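Local coordinates for protein NRD1 (Saccharomyces cerevisiae, PDB 3CLJ) that binds the phosphorylated C-terminal domain of RNA polymerase II and, as part of the Nrd1-Nab3-Sen1 complex, acts in transcription termination, at residues K41-I46 against A91-T96. Numbering follows the deposited sequence.
Sequences KIISLI and AHAINT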
ATOM      1  N   LYS A  41       2.645 -12.657  -5.689  1.00 46.69           N
ATOM      2  CA  LYS A  41       3.302 -11.808  -6.671  1.00 46.95           C
ATOM      3  C   LYS A  41       2.597 -10.447  -6.945  1.00 46.89           C
ATOM      4  O   LYS A  41       3.216  -9.544  -7.528  1.00 47.81           O
ATOM      5  CB  LYS A  41       3.689 -12.601  -7.950  1.00 47.55           C
ATOM      6  CG  LYS A  41       2.583 -12.951  -8.925  1.00 47.04           C
ATOM      7  CD  LYS A  41       3.168 -13.800 -10.095  1.00 45.68           C
ATOM      8  CE  LYS A  41       2.020 -14.305 -11.018  1.00 47.50           C
ATOM      9  NZ  LYS A  41       2.358 -15.160 -12.233  1.00 47.18           N
ATOM     10  N   ILE A  42       1.327 -10.314  -6.545  1.00 45.58           N
ATOM     11  CA  ILE A  42       0.636  -9.016  -6.544  1.00 44.41           C
ATOM     12  C   ILE A  42       1.259  -8.131  -5.444  1.00 44.71           C
ATOM     13  O   ILE A  42       1.577  -6.942  -5.684  1.00 44.79           O
ATOM     14  CB  ILE A  42      -0.902  -9.167  -6.309  1.00 44.80           C
ATOM     15  CG1 ILE A  42      -1.590  -9.797  -7.569  1.00 44.11           C
ATOM     16  CG2 ILE A  42      -1.531  -7.809  -5.776  1.00 44.86           C
ATOM     17  CD1 ILE A  42      -2.844 -10.660  -7.277  1.00 42.71           C
ATOM     18  N   ILE A  43       1.459  -8.735  -4.280  1.00 43.72           N
ATOM     19  CA  ILE A  43       1.942  -8.060  -3.080  1.00 44.66           C
ATOM     20  C   ILE A  43       3.419  -7.621  -3.245  1.00 44.66           C
ATOM     21  O   ILE A  43       3.739  -6.442  -2.987  1.00 45.72           O
ATOM     22  CB  ILE A  43       1.647  -8.931  -1.793  1.00 45.04           C
ATOM     23  CG1 ILE A  43       0.106  -9.028  -1.547  1.00 42.93           C
ATOM     24  CG2 ILE A  43       2.427  -8.433  -0.541  1.00 44.29           C
ATOM     25  CD1 ILE A  43      -0.536  -7.739  -1.041  1.00 39.04           C
ATOM     26  N   SER A  44       4.266  -8.524  -3.726  1.00 43.88           N
ATOM     27  CA  SER A  44       5.685  -8.198  -4.002  1.00 44.46           C
ATOM     28  C   SER A  44       5.792  -7.042  -5.000  1.00 44.90           C
ATOM     29  O   SER A  44       6.509  -6.054  -4.752  1.00 45.26           O
ATOM     30  CB  SER A  44       6.527  -9.437  -4.403  1.00 42.18           C
ATOM     31  OG  SER A  44       6.385  -9.755  -5.778  1.00 45.07           O
ATOM     32  N   LEU A  45       4.997  -7.087  -6.064  1.00 46.02           N
ATOM     33  CA  LEU A  45       5.005  -5.980  -7.007  1.00 47.54           C
ATOM     34  C   LEU A  45       4.610  -4.616  -6.444  1.00 46.50           C
ATOM     35  O   LEU A  45       5.281  -3.619  -6.739  1.00 46.46           O
ATOM     36  CB  LEU A  45       4.275  -6.308  -8.315  1.00 48.26           C
ATOM     37  CG  LEU A  45       4.366  -5.256  -9.446  1.00 51.09           C
ATOM     38  CD1 LEU A  45       5.848  -4.932  -9.868  1.00 52.09           C
ATOM     39  CD2 LEU A  45       3.535  -5.686 -10.713  1.00 49.96           C
ATOM     40  N   ILE A  46       3.548  -4.558  -5.628  1.00 46.50           N
ATOM     41  CA  ILE A  46       3.086  -3.286  -5.099  1.00 45.02           C
ATOM     42  C   ILE A  46       4.032  -2.769  -4.014  1.00 44.25           C
ATOM     43  O   ILE A  46       4.174  -1.576  -3.850  1.00 45.33           O
ATOM     44  CB  ILE A  46       1.551  -3.291  -4.692  1.00 45.93           C
ATOM     45  CG1 ILE A  46       1.273  -4.033  -3.365  1.00 42.74           C
ATOM     46  CG2 ILE A  46       0.669  -3.760  -5.908  1.00 41.48           C
ATOM     47  CD1 ILE A  46      -0.202  -3.976  -2.870  1.00 45.17           C
ATOM     48  N   ALA A  91      -4.728 -13.362   4.456  1.00 46.20           N
ATOM     49  CA  ALA A  91      -4.004 -13.259   5.716  1.00 45.87           C
ATOM     50  C   ALA A  91      -2.489 -13.130   5.477  1.00 45.42           C
ATOM     51  O   ALA A  91      -1.831 -12.292   6.086  1.00 45.58           O
ATOM     52  CB  ALA A  91      -4.313 -14.456   6.598  1.00 45.40           C
ATOM     53  N   HIS A  92      -1.964 -13.947   4.573  1.00 44.96           N
ATOM     54  CA  HIS A  92      -0.546 -13.939   4.206  1.00 45.15           C
ATOM     55  C   HIS A  92      -0.182 -12.588   3.537  1.00 44.25           C
ATOM     56  O   HIS A  92       0.819 -11.956   3.900  1.00 43.54           O
ATOM     57  CB  HIS A  92      -0.252 -15.126   3.287  1.00 44.39           C
ATOM     58  CG  HIS A  92       1.169 -15.201   2.834  1.00 46.85           C
ATOM     59  ND1 HIS A  92       1.559 -14.889   1.544  1.00 46.78           N
ATOM     60  CD2 HIS A  92       2.298 -15.547   3.498  1.00 46.84           C
ATOM     61  CE1 HIS A  92       2.869 -15.031   1.440  1.00 47.32           C
ATOM     62  NE2 HIS A  92       3.338 -15.440   2.606  1.00 47.65           N
ATOM     63  N   ALA A  93      -1.008 -12.167   2.580  1.00 43.81           N
ATOM     64  CA  ALA A  93      -0.824 -10.892   1.895  1.00 45.12           C
ATOM     65  C   ALA A  93      -0.660  -9.757   2.904  1.00 45.85           C
ATOM     66  O   ALA A  93       0.279  -8.957   2.784  1.00 46.95           O
ATOM     67  CB  ALA A  93      -1.986 -10.614   0.929  1.00 43.52           C
ATOM     68  N   ILE A  94      -1.567  -9.693   3.892  1.00 46.11           N
ATOM     69  CA  ILE A  94      -1.550  -8.641   4.925  1.00 46.84           C
ATOM     70  C   ILE A  94      -0.336  -8.791   5.842  1.00 46.70           C
ATOM     71  O   ILE A  94       0.198  -7.800   6.314  1.00 47.07           O
ATOM     72  CB  ILE A  94      -2.872  -8.641   5.773  1.00 46.66           C
ATOM     73  CG1 ILE A  94      -4.059  -8.175   4.911  1.00 46.55           C
ATOM     74  CG2 ILE A  94      -2.765  -7.699   6.980  1.00 48.01           C
ATOM     75  CD1 ILE A  94      -5.408  -8.616   5.515  1.00 48.62           C
ATOM     76  N   ASN A  95       0.088 -10.029   6.078  1.00 45.55           N
ATOM     77  CA  ASN A  95       1.273 -10.285   6.883  1.00 45.71           C
ATOM     78  C   ASN A  95       2.514  -9.814   6.196  1.00 44.27           C
ATOM     79  O   ASN A  95       3.319  -9.166   6.828  1.00 44.62           O
ATOM     80  CB  ASN A  95       1.382 -11.774   7.287  1.00 46.88           C
ATOM     81  CG  ASN A  95       0.559 -12.084   8.520  1.00 51.35           C
ATOM     82  OD1 ASN A  95       0.255 -11.164   9.312  1.00 57.11           O
ATOM     83  ND2 ASN A  95       0.162 -13.371   8.694  1.00 55.37           N
ATOM     84  N   THR A  96       2.609 -10.074   4.891  1.00 43.40           N
ATOM     85  CA  THR A  96       3.737  -9.623   4.049  1.00 44.30           C
ATOM     86  C   THR A  96       3.864  -8.092   4.032  1.00 43.90           C
ATOM     87  O   THR A  96       4.953  -7.559   4.187  1.00 44.15           O
ATOM     88  CB  THR A  96       3.596 -10.161   2.613  1.00 44.54           C
ATOM     89  OG1 THR A  96       3.537 -11.584   2.672  1.00 42.01           O
ATOM     90  CG2 THR A  96       4.772  -9.765   1.688  1.00 45.21           C
TER
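Ile43 of helix 39-52 reaches across to Ala93 and Thr96, which lie one turn apart on helix 90-111. Its CB points at the partner helix and forks there. With CG1 anti to the carbonyl carbon (chi1 -67°), one branch goes to Ala93 and leaves CG2 for Thr96. Ile43 CG1 lies 3.6 Å from Ala93 CB. Farther out, Ile43 CD1 stays beside the same methyl, 3.8 Å from Ala93 CB. The short side chain of Ala93 is consistent with the near approach of the helices, Ile43 CA and Ala93 CA being 6.4 Å apart. On the other branch, Ile43 CG2 meets Thr96 CG2 at 3.5 Å, a tight methyl-methyl contact, and Thr96 CB lies just behind. Threonine suits this less buried place because it is two-sided: its methyl faces the isoleucine, while Thr96 OG1 sits 3.0 Å from His92 O, the carbonyl one turn back, and above one face of the His92 ring, toward its rim. Cutting Ile43 back to an alanine is likely to open a gap between the helices, taking from the methyls of Ala93 and Thr96 the isoleucine branches they pack against. Nearby, His92 ND1 is hydrogen-bonded to Glu39, a polar link between the same two helices, and Tyr72 of helix 58-77 packs on Ala93. The contact thus joins two helices of the all-helical CTD-interacting domain. No hydrogen bond crosses between 41-46 and 91-96, so their association here rests on the shape fit of a branched side chain against two methyls and on the burial of apolar surface.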